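Long-range contacts in glutathione S-transferase (Cupriavidus metallidurans, PDB 4MK3), which probably conjugates glutathione to electrophilic substrates, as family members do, and holds glutathione sulfinic acid in this crystal: residues V37-A42 against R215-D220; K44-E49 against E90-L95; L110-W115 against H174-D179; T162-K167 against P203-F208. All blocks are in the same frame, centred on the assembly; numbering follows the deposited sequence.

Contact 1: V37-A42 against R215-D220; sequences VRVVLA and RQSFID
Part of the joint between the N-terminal domain and the helical C-terminal domain of the glutathione transferase is made by Val39, on helix 32-44, with Ser217 and Phe218, on the short helix 216-219. Their backbones come near enough for small side chains to meet, with Val39 CA and Ser217 CA 5.1 Å apart. Val39 divides its two methyls: CG1, anti to the backbone N (chi1 167°), lies 3.5 Å from Ser217 OG and also touches Phe218 CE1, while CG2 sits over one face of the Phe218 ring. This is a CH-pi contact, CG2 standing 4.3 Å from the ring centroid and 15° off its normal. One turn on, Ala42 CB meets Ser217 CB at 3.9 Å. In this fold helix 32-44 is the first helix of a thioredoxin-like domain, and helix 216-219, near the end of the chain, covers part of it together with helix 177-192. Ser217 OG finds its polar partner in Glu43 OE2, which also takes a salt bridge from Arg215 NE. If Val39 were an alanine, the Phe218 face would probably lose its methyl cover and a gap would open beside Ser217. A water bridges Arg38 NH2 and Asp220 O, doubtfully, since Arg38 has two conformers.

Contact 2: K44-E49 against E90-L95; sequences KKIDYE and EYADTL
Helix 32-44 runs into the loop 44-49 beside the end of helix 85-94, bringing Lys44 CA to 7.0 Å from Asp93 CA, with Ile46 similarly facing Leu95; between them Lys45 turns the chain with a positive phi in a Schellman motif. Lys44 carries the polar half of the contact. Its chain, bent at both chi2 and chi3, curls so that NZ meets Asp93 twice: a salt bridge of 2.9 Å to Asp93 OD1, approached from above the carboxylate plane, and a hydrogen bond of 3.0 Å to Asp93 O. The same ammonium also donates to Ser96 O and Val98 O, so it sits buried in a cluster of oxygens that would probably keep it charged. Asp93 places its carboxylate with CG anti to the backbone N (chi1 -161°), and Leu101 N and Ile102 N bind OD1 and OD2 in turn, fixing the group's rotation. The apolar half is the end of Ile46. CD1 presses 3.4 Å from Ala92 O, touches Leu95 CB at 3.8 Å, the two side chains crossing at about a right angle, and reaches Ala92 CB at 4.3 Å. Lys44 CE, 3.7 Å from Ala92 O, fills in beside it. Within the thioredoxin-like domain the two helices pack against each other, Ala92 lying on Val40 and Leu41; beyond the loop, Glu49 starts strand 49-52 and bonds through its backbone to Met23 and to Leu25 of the neighbouring strand 24-27, while Thr94 OG1 bonds Ser106 OG of the second subunit.

Contact 3: L110-W115 against H174-D179; sequences LEVRCW and HYTLAD
The indole of Trp115 and the guanidinium of Arg113 both meet the other segment obliquely. Ala178 CB lies against the root of the indole, 3.7 Å from Trp115 CG, and is pressed tightly against the stem, 3.3 Å from Trp115 CB, before the ring turns away. Arg113, its chain bent at chi2 and chi3, brings NE to 4.0 Å from Leu177 CD2, while its NH2 forms a salt bridge with Glu116. Between these two, Val112 fills the centre of the buried contact. CG1 touches Leu177 CB at 3.9 Å, and CG2 lies 3.6 Å from Thr176 OG1. The close fit follows from the near approach of the backbones, Val112 CA being 5.0 Å from Ala178 CA. Thr176 turns OG1 between its own N and carbonyl carbon (chi1 68°), where it accepts from Ala178 N at 3.1 Å; Thr176 N donates a bond of 2.8 Å to Asp179 OD2, on the anti lone pair. With a valine in place of Thr176, the N-H of Ala178 would probably be left without its capping acceptor and the start of the helix would be less firmly fixed. Thr176 and Asp179 thus form the N-capping box of helix 177-192, joined by a hydrophobic staple of Tyr175 on Val180, a combination characteristic of this core helix in the C-terminal domain of glutathione transferases.

Contact 4: T162-K167 against P203-F208; sequences TGLADK and PNLVAF
Asn204 ND2 donates to Ala165 O across the contact, a bond of 2.9 Å that is nearly straight, with 172° at the hydrogen. It ties the first turn of helix 203-212 to the type II' beta turn, Leu164 to Lys167, that follows helix 143-164 in the all-helical C-terminal domain. The oxygen is met on a lone pair in its carbonyl plane, and it lies close to the amide plane of Asn204 as well, so the two flat groups are well aligned. Asn204 holds its CG between its backbone N and carbonyl carbon (chi1 66°), which turns the amide toward the turn; its other end is settled by Ser161 OG, bonded to OD1. Both ends of the amide are thus engaged, and its flip is defined. Next to this bond Leu164 supplies the apolar part. Leu164 and Asn204 lie alongside, pointing opposite ways, with Leu164 CB 3.9 Å from Asn204 ND2, and the leucine sends CD2 on to the helix. There CD2 lies 3.7 Å from Asn204 O, touches Phe208 CB at 3.8 Å and meets Leu205 CD2, methyl to methyl, at 4.0 Å. Phe208 continues inward onto Val182 and Leu186 of helix 177-192, and Leu205 rests on Trp198. The turn that presents Ala165 O is closed by Lys167 N bonding Leu164 O at 3.0 Å, and the lysine chain folds back so that Lys167 NZ donates to Gly163 O at 2.9 Å.

In the fold
Contact 1 joins the two domains and spans most of the chain; the other three lie nested within the loop it closes. Contact 2 stays in the N-terminal domain and begins where helix 32-44, which carries contact 1, runs out into a loop, their centres about 11 Å apart. Contacts 3 and 4, in the C-terminal domain, alternate along the chain with centres about 14 Å apart, linked by Trp115 against Gly163 and Leu164 and by Asp179 against Phe208. Tyr175 and Leu177 connect contact 3 to contact 1, centres about 16 Å apart. Contacts 2 and 4 are farthest apart, about 28 Å between centres. Contacts 2 and 3, on the consecutive helices 85-94 and 106-134, both reach the second subunit; contacts 1 and 4 do not.

Contact 1: V37-A42 against R215-D220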
loop_
_atom_site.group_PDB
_atom_site.type_symbol
_atom_site.label_atom_id
_atom_site.label_comp_id
_atom_site.label_asym_id
_atom_site.label_seq_id
_atom_site.Cartn_x
_atom_site.Cartn_y
_atom_site.Cartn_z
ATOM N N VAL A 37 5.541 2.884 11.858
ATOM C CA VAL A 37 6.486 3.968 11.668
ATOM C C VAL A 37 7.129 4.398 12.985
ATOM O O VAL A 37 8.324 4.623 13.052
ATOM C CB VAL A 37 5.796 5.166 10.996
ATOM C CG1 VAL A 37 6.680 6.418 11.077
ATOM C CG2 VAL A 37 5.410 4.815 9.562
ATOM N N ARG A 38 6.335 4.513 14.034
ATOM C CA ARG A 38 6.873 4.900 15.318
ATOM C C ARG A 38 7.865 3.870 15.855
ATOM O O ARG A 38 8.885 4.234 16.438
ATOM C CB ARG A 38 5.751 5.144 16.305
ATOM C CG ARG A 38 4.828 6.263 15.872
ATOM C CD ARG A 38 3.697 6.390 16.825
ATOM N NE ARG A 38 4.177 6.773 18.135
ATOM C CZ ARG A 38 3.539 6.499 19.257
ATOM N NH1 ARG A 38 2.421 5.807 19.200
ATOM N NH2 ARG A 38 4.028 6.904 20.421
ATOM N N VAL A 39 7.579 2.594 15.642
ATOM C CA VAL A 39 8.527 1.549 16.038
ATOM C C VAL A 39 9.836 1.693 15.260
ATOM O O VAL A 39 10.913 1.630 15.843
ATOM C CB VAL A 39 7.912 0.150 15.889
ATOM C CG1 VAL A 39 8.990 -0.938 15.997
ATOM C CG2 VAL A 39 6.813 -0.056 16.940
ATOM N N VAL A 40 9.749 1.913 13.951
ATOM C CA VAL A 40 10.939 2.117 13.161
ATOM C C VAL A 40 11.712 3.322 13.714
ATOM O O VAL A 40 12.911 3.253 13.958
ATOM C CB VAL A 40 10.602 2.338 11.673
ATOM C CG1 VAL A 40 11.835 2.805 10.909
ATOM C CG2 VAL A 40 10.051 1.040 11.068
ATOM N N LEU A 41 11.041 4.449 13.919
ATOM C CA LEU A 41 11.748 5.628 14.416
ATOM C C LEU A 41 12.410 5.392 15.766
ATOM O O LEU A 41 13.516 5.845 16.014
ATOM C CB LEU A 41 10.813 6.831 14.490
ATOM C CG LEU A 41 10.319 7.303 13.119
ATOM C CD1 LEU A 41 9.124 8.214 13.252
ATOM C CD2 LEU A 41 11.430 8.035 12.387
ATOM N N ALA A 42 11.747 4.651 16.642
ATOM C CA ALA A 42 12.324 4.325 17.937
ATOM C C ALA A 42 13.540 3.400 17.800
ATOM O O ALA A 42 14.568 3.618 18.429
ATOM C CB ALA A 42 11.282 3.681 18.816
ATOM N N ARG A 215 10.245 -5.661 23.297
ATOM C CA ARG A 215 11.151 -4.643 22.776
ATOM C C ARG A 215 10.676 -3.273 23.233
ATOM O O ARG A 215 9.482 -3.004 23.280
ATOM C CB ARG A 215 11.216 -4.689 21.251
ATOM C CG ARG A 215 11.853 -5.987 20.717
ATOM C CD ARG A 215 12.034 -5.931 19.224
ATOM N NE ARG A 215 13.114 -5.046 18.820
ATOM C CZ ARG A 215 14.379 -5.411 18.648
ATOM N NH1 ARG A 215 14.747 -6.683 18.866
ATOM N NH2 ARG A 215 15.283 -4.523 18.254
ATOM N N GLN A 216 11.636 -2.419 23.552
ATOM C CA GLN A 216 11.339 -1.076 24.046
ATOM C C GLN A 216 10.417 -0.315 23.078
ATOM O O GLN A 216 9.503 0.408 23.506
ATOM C CB GLN A 216 12.628 -0.288 24.251
ATOM C CG GLN A 216 12.393 0.976 25.073
ATOM C CD GLN A 216 11.968 0.645 26.477
ATOM O OE1 GLN A 216 12.645 -0.118 27.180
ATOM N NE2 GLN A 216 10.835 1.186 26.906
ATOM N N SER A 217 10.663 -0.451 21.787
ATOM C CA SER A 217 9.874 0.247 20.790
ATOM C C SER A 217 8.394 -0.130 20.834
ATOM O O SER A 217 7.525 0.703 20.585
ATOM C CB SER A 217 10.455 -0.036 19.416
ATOM O OG SER A 217 10.403 -1.444 19.182
ATOM N N PHE A 218 8.101 -1.394 21.102
ATOM C CA PHE A 218 6.724 -1.832 21.275
ATOM C C PHE A 218 6.145 -1.377 22.610
ATOM O O PHE A 218 5.016 -0.876 22.671
ATOM C CB PHE A 218 6.609 -3.356 21.080
ATOM C CG PHE A 218 6.486 -3.754 19.623
ATOM C CD1 PHE A 218 7.587 -3.766 18.805
ATOM C CD2 PHE A 218 5.250 -4.046 19.086
ATOM C CE1 PHE A 218 7.466 -4.103 17.457
ATOM C CE2 PHE A 218 5.114 -4.372 17.738
ATOM C CZ PHE A 218 6.232 -4.385 16.930
ATOM N N ILE A 219 6.909 -1.544 23.692
ATOM C CA ILE A 219 6.474 -1.115 25.022
ATOM C C ILE A 219 6.025 0.354 25.018
ATOM O O ILE A 219 5.046 0.714 25.644
ATOM C CB ILE A 219 7.635 -1.298 26.020
ATOM C CG1 ILE A 219 7.881 -2.789 26.284
ATOM C CG2 ILE A 219 7.367 -0.558 27.319
ATOM C CD1 ILE A 219 9.184 -3.062 26.997
ATOM N N ASP A 220 6.774 1.196 24.314
ATOM C CA ASP A 220 6.516 2.620 24.325
ATOM C C ASP A 220 5.386 3.057 23.392
ATOM O O ASP A 220 4.995 4.205 23.432
ATOM C CB ASP A 220 7.791 3.398 23.948
ATOM C CG ASP A 220 8.839 3.393 25.048
ATOM O OD1 ASP A 220 8.466 3.253 26.220
ATOM O OD2 ASP A 220 10.033 3.572 24.712
HETATM O O HOH W 1 3.729 6.854 23.136
#

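Contact 2: K44-E49 against E90-L95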
loop_
_atom_site.group_PDB
_atom_site.type_symbol
_atom_site.label_atom_id
_atom_site.label_comp_id
_atom_site.label_asym_id
_atom_site.label_seq_id
_atom_site.Cartn_x
_atom_site.Cartn_y
_atom_site.Cartn_z
ATOM N N LYS A 44 15.506 3.145 15.343
ATOM C CA LYS A 44 16.573 3.905 14.667
ATOM C C LYS A 44 17.106 5.071 15.523
ATOM O O LYS A 44 18.107 5.715 15.169
ATOM C CB LYS A 44 16.047 4.490 13.360
ATOM C CG LYS A 44 15.467 3.508 12.351
ATOM C CD LYS A 44 16.485 2.603 11.783
ATOM C CE LYS A 44 17.543 3.319 10.957
ATOM N NZ LYS A 44 18.413 2.288 10.369
ATOM N N LYS A 45 16.425 5.344 16.633
ATOM C CA LYS A 45 16.774 6.450 17.525
ATOM C C LYS A 45 16.720 7.797 16.800
ATOM O O LYS A 45 17.585 8.669 16.986
ATOM C CB LYS A 45 18.137 6.209 18.161
ATOM C CG LYS A 45 18.208 4.897 18.931
ATOM C CD LYS A 45 19.575 4.697 19.568
ATOM C CE LYS A 45 19.665 3.351 20.259
ATOM N NZ LYS A 45 18.674 3.219 21.370
ATOM N N ILE A 46 15.682 7.958 15.986
ATOM C CA ILE A 46 15.436 9.196 15.267
ATOM C C ILE A 46 14.424 10.044 16.028
ATOM O O ILE A 46 13.313 9.591 16.301
ATOM C CB ILE A 46 14.929 8.904 13.852
ATOM C CG1 ILE A 46 15.989 8.116 13.086
ATOM C CG2 ILE A 46 14.607 10.206 13.111
ATOM C CD1 ILE A 46 15.451 7.467 11.834
ATOM N N ASP A 47 14.801 11.283 16.322
ATOM C CA ASP A 47 13.933 12.184 17.071
ATOM C C ASP A 47 12.911 12.797 16.130
ATOM O O ASP A 47 13.205 13.063 14.966
ATOM C CB ASP A 47 14.739 13.262 17.785
ATOM C CG ASP A 47 15.403 12.745 19.048
ATOM O OD1 ASP A 47 14.711 12.117 19.884
ATOM O OD2 ASP A 47 16.620 12.957 19.200
ATOM N N TYR A 48 11.699 12.978 16.631
ATOM C CA TYR A 48 10.608 13.571 15.851
ATOM C C TYR A 48 9.530 14.074 16.795
ATOM O O TYR A 48 9.471 13.664 17.962
ATOM C CB TYR A 48 10.019 12.565 14.867
ATOM C CG TYR A 48 9.261 11.432 15.553
ATOM C CD1 TYR A 48 9.931 10.369 16.133
ATOM C CD2 TYR A 48 7.873 11.426 15.608
ATOM C CE1 TYR A 48 9.247 9.359 16.748
ATOM C CE2 TYR A 48 7.184 10.426 16.236
ATOM C CZ TYR A 48 7.871 9.392 16.810
ATOM O OH TYR A 48 7.192 8.368 17.435
ATOM N N GLU A 49 8.732 15.025 16.319
ATOM C CA GLU A 49 7.592 15.528 17.068
ATOM C C GLU A 49 6.375 14.716 16.688
ATOM O O GLU A 49 6.085 14.546 15.512
ATOM C CB GLU A 49 7.341 16.997 16.734
ATOM C CG GLU A 49 6.152 17.607 17.447
ATOM C CD GLU A 49 5.933 19.060 17.085
ATOM O OE1 GLU A 49 6.810 19.652 16.412
ATOM O OE2 GLU A 49 4.876 19.604 17.474
ATOM N N GLU A 90 10.680 3.112 4.920
ATOM C CA GLU A 90 11.849 2.961 4.050
ATOM C C GLU A 90 12.800 4.147 4.152
ATOM O O GLU A 90 14.017 3.994 4.213
ATOM C CB GLU A 90 11.376 2.749 2.605
ATOM C CG GLU A 90 12.456 2.770 1.537
ATOM C CD GLU A 90 11.885 2.713 0.131
ATOM O OE1 GLU A 90 10.764 3.246 -0.100
ATOM O OE2 GLU A 90 12.564 2.144 -0.747
ATOM N N TYR A 91 12.237 5.344 4.160
ATOM C CA TYR A 91 13.053 6.530 4.267
ATOM C C TYR A 91 13.711 6.634 5.649
ATOM O O TYR A 91 14.904 6.924 5.748
ATOM C CB TYR A 91 12.206 7.751 3.980
ATOM C CG TYR A 91 12.996 9.034 4.051
ATOM C CD1 TYR A 91 14.097 9.240 3.232
ATOM C CD2 TYR A 91 12.654 10.019 4.948
ATOM C CE1 TYR A 91 14.824 10.404 3.295
ATOM C CE2 TYR A 91 13.376 11.193 5.021
ATOM C CZ TYR A 91 14.456 11.369 4.193
ATOM O OH TYR A 91 15.183 12.535 4.261
ATOM N N ALA A 92 12.947 6.381 6.709
ATOM C CA ALA A 92 13.502 6.455 8.059
ATOM C C ALA A 92 14.688 5.501 8.243
ATOM O O ALA A 92 15.655 5.816 8.923
ATOM C CB ALA A 92 12.433 6.165 9.089
ATOM N N ASP A 93 14.605 4.315 7.644
ATOM C CA ASP A 93 15.703 3.367 7.747
ATOM C C ASP A 93 17.029 3.911 7.208
ATOM O O ASP A 93 18.097 3.478 7.627
ATOM C CB ASP A 93 15.352 2.045 7.043
ATOM C CG ASP A 93 16.231 0.902 7.495
ATOM O OD1 ASP A 93 16.537 0.806 8.706
ATOM O OD2 ASP A 93 16.649 0.092 6.636
ATOM N N THR A 94 16.968 4.864 6.276
ATOM C CA THR A 94 18.194 5.433 5.711
ATOM C C THR A 94 18.753 6.576 6.545
ATOM O O THR A 94 19.868 7.047 6.300
ATOM C CB THR A 94 18.012 6.007 4.298
ATOM O OG1 THR A 94 17.287 7.246 4.356
ATOM C CG2 THR A 94 17.315 5.024 3.390
ATOM N N LEU A 95 17.993 7.044 7.529
ATOM C CA LEU A 95 18.377 8.276 8.223
ATOM C C LEU A 95 19.422 8.088 9.330
ATOM O O LEU A 95 20.010 9.055 9.812
ATOM C CB LEU A 95 17.139 8.955 8.808
ATOM C CG LEU A 95 16.156 9.551 7.800
ATOM C CD1 LEU A 95 14.993 10.176 8.544
ATOM C CD2 LEU A 95 16.823 10.587 6.898
#

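Contact 3: L110-W115 against H174-D179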
loop_
_atom_site.group_PDB
_atom_site.type_symbol
_atom_site.label_atom_id
_atom_site.label_comp_id
_atom_site.label_asym_id
_atom_site.label_seq_id
_atom_site.Cartn_x
_atom_site.Cartn_y
_atom_site.Cartn_z
ATOM N N LEU A 110 13.301 -7.878 -1.070
ATOM C CA LEU A 110 12.023 -8.396 -1.567
ATOM C C LEU A 110 11.263 -9.142 -0.468
ATOM O O LEU A 110 10.078 -8.936 -0.256
ATOM C CB LEU A 110 12.278 -9.362 -2.735
ATOM C CG LEU A 110 11.090 -10.199 -3.223
ATOM C CD1 LEU A 110 9.996 -9.315 -3.754
ATOM C CD2 LEU A 110 11.514 -11.199 -4.292
ATOM N N GLU A 111 11.975 -10.039 0.202
ATOM C CA GLU A 111 11.385 -10.861 1.243
ATOM C C GLU A 111 10.786 -10.000 2.359
ATOM O O GLU A 111 9.655 -10.191 2.768
ATOM C CB GLU A 111 12.447 -11.811 1.792
ATOM C CG GLU A 111 11.974 -12.769 2.856
ATOM C CD GLU A 111 13.137 -13.569 3.459
ATOM O OE1 GLU A 111 14.316 -13.201 3.231
ATOM O OE2 GLU A 111 12.884 -14.568 4.166
ATOM N N VAL A 112 11.548 -9.025 2.828
ATOM C CA VAL A 112 11.088 -8.121 3.873
ATOM C C VAL A 112 9.923 -7.259 3.417
ATOM O O VAL A 112 8.968 -7.069 4.172
ATOM C CB VAL A 112 12.267 -7.247 4.383
ATOM C CG1 VAL A 112 11.802 -6.058 5.232
ATOM C CG2 VAL A 112 13.233 -8.122 5.162
ATOM N N ARG A 113 9.983 -6.740 2.196
ATOM C CA ARG A 113 8.901 -5.889 1.739
ATOM C C ARG A 113 7.617 -6.682 1.464
ATOM O O ARG A 113 6.517 -6.150 1.646
ATOM C CB ARG A 113 9.326 -5.110 0.496
ATOM C CG ARG A 113 10.494 -4.136 0.659
ATOM C CD ARG A 113 10.628 -3.456 2.002
ATOM N NE ARG A 113 9.623 -2.445 2.325
ATOM C CZ ARG A 113 9.667 -1.165 1.961
ATOM N NH1 ARG A 113 10.634 -0.723 1.173
ATOM N NH2 ARG A 113 8.722 -0.334 2.385
ATOM N N CYS A 114 7.735 -7.938 1.067
ATOM C CA CYS A 114 6.545 -8.751 0.889
ATOM C C CYS A 114 5.899 -9.078 2.243
ATOM O O CYS A 114 4.680 -9.015 2.387
ATOM C CB CYS A 114 6.884 -9.996 0.084
ATOM S SG CYS A 114 5.448 -11.024 -0.250
ATOM N N TRP A 115 6.706 -9.372 3.253
ATOM C CA TRP A 115 6.194 -9.510 4.602
ATOM C C TRP A 115 5.449 -8.258 5.033
ATOM O O TRP A 115 4.377 -8.335 5.639
ATOM C CB TRP A 115 7.320 -9.778 5.596
ATOM C CG TRP A 115 7.687 -11.216 5.781
ATOM C CD1 TRP A 115 8.801 -11.863 5.313
ATOM C CD2 TRP A 115 6.942 -12.172 6.525
ATOM N NE1 TRP A 115 8.773 -13.188 5.710
ATOM C CE2 TRP A 115 7.648 -13.388 6.468
ATOM C CE3 TRP A 115 5.742 -12.121 7.244
ATOM C CZ2 TRP A 115 7.197 -14.548 7.100
ATOM C CZ3 TRP A 115 5.308 -13.279 7.893
ATOM C CH2 TRP A 115 6.027 -14.472 7.804
ATOM N N HIS A 174 17.686 -12.351 11.834
ATOM C CA HIS A 174 17.654 -10.942 12.220
ATOM C C HIS A 174 16.297 -10.332 12.193
ATOM O O HIS A 174 15.484 -10.618 11.335
ATOM C CB HIS A 174 18.542 -10.120 11.295
ATOM C CG HIS A 174 19.991 -10.261 11.606
ATOM N ND1 HIS A 174 20.713 -11.394 11.288
ATOM C CD2 HIS A 174 20.853 -9.441 12.251
ATOM C CE1 HIS A 174 21.954 -11.253 11.703
ATOM N NE2 HIS A 174 22.069 -10.073 12.284
ATOM N N TYR A 175 16.095 -9.436 13.156
ATOM C CA TYR A 175 14.923 -8.565 13.233
ATOM C C TYR A 175 14.965 -7.534 12.111
ATOM O O TYR A 175 15.990 -6.881 11.898
ATOM C CB TYR A 175 14.984 -7.864 14.574
ATOM C CG TYR A 175 13.889 -6.879 14.951
ATOM C CD1 TYR A 175 12.650 -7.302 15.389
ATOM C CD2 TYR A 175 14.149 -5.528 14.951
ATOM C CE1 TYR A 175 11.694 -6.399 15.787
ATOM C CE2 TYR A 175 13.193 -4.616 15.351
ATOM C CZ TYR A 175 11.977 -5.069 15.779
ATOM O OH TYR A 175 11.034 -4.180 16.225
ATOM N N THR A 176 13.849 -7.430 11.401
ATOM C CA THR A 176 13.712 -6.510 10.276
ATOM C C THR A 176 12.346 -5.841 10.309
ATOM O O THR A 176 11.499 -6.099 11.165
ATOM C CB THR A 176 13.816 -7.255 8.918
ATOM O OG1 THR A 176 12.676 -8.110 8.753
ATOM C CG2 THR A 176 15.111 -8.058 8.792
ATOM N N LEU A 177 12.137 -4.973 9.327
ATOM C CA LEU A 177 10.835 -4.350 9.153
ATOM C C LEU A 177 9.717 -5.377 9.002
ATOM O O LEU A 177 8.567 -5.088 9.334
ATOM C CB LEU A 177 10.893 -3.426 7.932
ATOM C CG LEU A 177 9.609 -2.681 7.547
ATOM C CD1 LEU A 177 9.136 -1.765 8.663
ATOM C CD2 LEU A 177 9.843 -1.874 6.270
ATOM N N ALA A 178 10.024 -6.580 8.499
ATOM C CA ALA A 178 9.015 -7.616 8.440
ATOM C C ALA A 178 8.414 -7.897 9.811
ATOM O O ALA A 178 7.183 -7.982 9.975
ATOM C CB ALA A 178 9.612 -8.898 7.848
ATOM N N ASP A 179 9.294 -8.053 10.795
ATOM C CA ASP A 179 8.855 -8.318 12.160
ATOM C C ASP A 179 8.087 -7.161 12.744
ATOM O O ASP A 179 7.062 -7.359 13.409
ATOM C CB ASP A 179 10.091 -8.646 12.995
ATOM C CG ASP A 179 10.869 -9.774 12.395
ATOM O OD1 ASP A 179 10.377 -10.935 12.435
ATOM O OD2 ASP A 179 11.950 -9.497 11.834
#

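Contact 4: T162-K167 against P203-F208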
loop_
_atom_site.group_PDB
_atom_site.type_symbol
_atom_site.label_atom_id
_atom_site.label_comp_id
_atom_site.label_asym_id
_atom_site.label_seq_id
_atom_site.Cartn_x
_atom_site.Cartn_y
_atom_site.Cartn_z
ATOM N N THR A 162 2.704 -19.850 8.344
ATOM C CA THR A 162 3.422 -20.721 7.402
ATOM C C THR A 162 4.795 -20.126 7.052
ATOM O O THR A 162 5.812 -20.836 7.029
ATOM C CB THR A 162 2.575 -20.943 6.155
ATOM O OG1 THR A 162 1.409 -21.689 6.537
ATOM C CG2 THR A 162 3.350 -21.768 5.101
ATOM N N GLY A 163 4.825 -18.816 6.839
ATOM C CA GLY A 163 6.051 -18.121 6.453
ATOM C C GLY A 163 7.080 -18.051 7.556
ATOM O O GLY A 163 8.279 -18.198 7.302
ATOM N N LEU A 164 6.644 -17.788 8.779
ATOM C CA LEU A 164 7.555 -17.716 9.917
ATOM C C LEU A 164 8.105 -19.107 10.204
ATOM O O LEU A 164 9.275 -19.258 10.560
ATOM C CB LEU A 164 6.851 -17.148 11.143
ATOM C CG LEU A 164 7.629 -17.132 12.441
ATOM C CD1 LEU A 164 8.882 -16.226 12.324
ATOM C CD2 LEU A 164 6.771 -16.663 13.604
ATOM N N ALA A 165 7.240 -20.105 10.112
ATOM C CA ALA A 165 7.609 -21.479 10.380
ATOM C C ALA A 165 8.327 -21.579 11.728
ATOM O O ALA A 165 7.814 -21.068 12.726
ATOM C CB ALA A 165 8.414 -22.047 9.230
ATOM N N ASP A 166 9.506 -22.207 11.744
ATOM C CA ASP A 166 10.269 -22.468 12.972
ATOM C C ASP A 166 11.364 -21.414 13.229
ATOM O O ASP A 166 12.155 -21.525 14.173
ATOM C CB ASP A 166 10.900 -23.861 12.878
ATOM C CG ASP A 166 9.873 -24.946 12.717
ATOM O OD1 ASP A 166 8.788 -24.808 13.324
ATOM O OD2 ASP A 166 10.142 -25.902 11.964
ATOM N N LYS A 167 11.405 -20.394 12.386
ATOM C CA LYS A 167 12.464 -19.391 12.439
ATOM C C LYS A 167 12.339 -18.474 13.649
ATOM O O LYS A 167 11.271 -18.294 14.209
ATOM C CB LYS A 167 12.448 -18.543 11.156
ATOM C CG LYS A 167 12.883 -19.273 9.910
ATOM C CD LYS A 167 12.715 -18.397 8.660
ATOM C CE LYS A 167 11.244 -18.291 8.225
ATOM N NZ LYS A 167 11.079 -17.513 6.939
ATOM N N PRO A 203 0.539 -21.195 17.293
ATOM C CA PRO A 203 1.502 -21.097 18.391
ATOM C C PRO A 203 2.778 -20.379 18.008
ATOM O O PRO A 203 3.335 -19.665 18.847
ATOM C CB PRO A 203 1.796 -22.556 18.724
ATOM C CG PRO A 203 0.561 -23.269 18.380
ATOM C CD PRO A 203 0.016 -22.566 17.161
ATOM N N ASN A 204 3.243 -20.522 16.772
ATOM C CA ASN A 204 4.488 -19.831 16.449
ATOM C C ASN A 204 4.342 -18.308 16.445
ATOM O O ASN A 204 5.278 -17.602 16.805
ATOM C CB ASN A 204 5.155 -20.361 15.172
ATOM C CG ASN A 204 4.370 -20.112 13.935
ATOM O OD1 ASN A 204 3.152 -19.844 13.955
ATOM N ND2 ASN A 204 5.054 -20.223 12.804
ATOM N N LEU A 205 3.177 -17.806 16.051
ATOM C CA LEU A 205 2.903 -16.375 16.120
ATOM C C LEU A 205 2.780 -15.902 17.560
ATOM O O LEU A 205 3.188 -14.779 17.866
ATOM C CB LEU A 205 1.641 -16.052 15.340
ATOM C CG LEU A 205 1.725 -16.316 13.832
ATOM C CD1 LEU A 205 0.440 -15.831 13.189
ATOM C CD2 LEU A 205 2.912 -15.652 13.163
ATOM N N VAL A 206 2.220 -16.732 18.438
ATOM C CA VAL A 206 2.170 -16.393 19.856
ATOM C C VAL A 206 3.584 -16.214 20.422
ATOM O O VAL A 206 3.862 -15.237 21.121
ATOM C CB VAL A 206 1.391 -17.431 20.653
ATOM C CG1 VAL A 206 1.446 -17.133 22.140
ATOM C CG2 VAL A 206 -0.040 -17.472 20.158
ATOM N N ALA A 207 4.487 -17.139 20.101
ATOM C CA ALA A 207 5.846 -17.048 20.614
ATOM C C ALA A 207 6.541 -15.801 20.060
ATOM O O ALA A 207 7.254 -15.094 20.774
ATOM C CB ALA A 207 6.616 -18.321 20.262
ATOM N N PHE A 208 6.327 -15.547 18.780
ATOM C CA PHE A 208 6.848 -14.347 18.134
ATOM C C PHE A 208 6.360 -13.101 18.836
ATOM O O PHE A 208 7.148 -12.216 19.155
ATOM C CB PHE A 208 6.424 -14.357 16.659
ATOM C CG PHE A 208 6.590 -13.041 15.955
ATOM C CD1 PHE A 208 5.577 -12.099 15.966
ATOM C CD2 PHE A 208 7.744 -12.770 15.256
ATOM C CE1 PHE A 208 5.714 -10.908 15.309
ATOM C CE2 PHE A 208 7.894 -11.532 14.608
ATOM C CZ PHE A 208 6.882 -10.623 14.645
#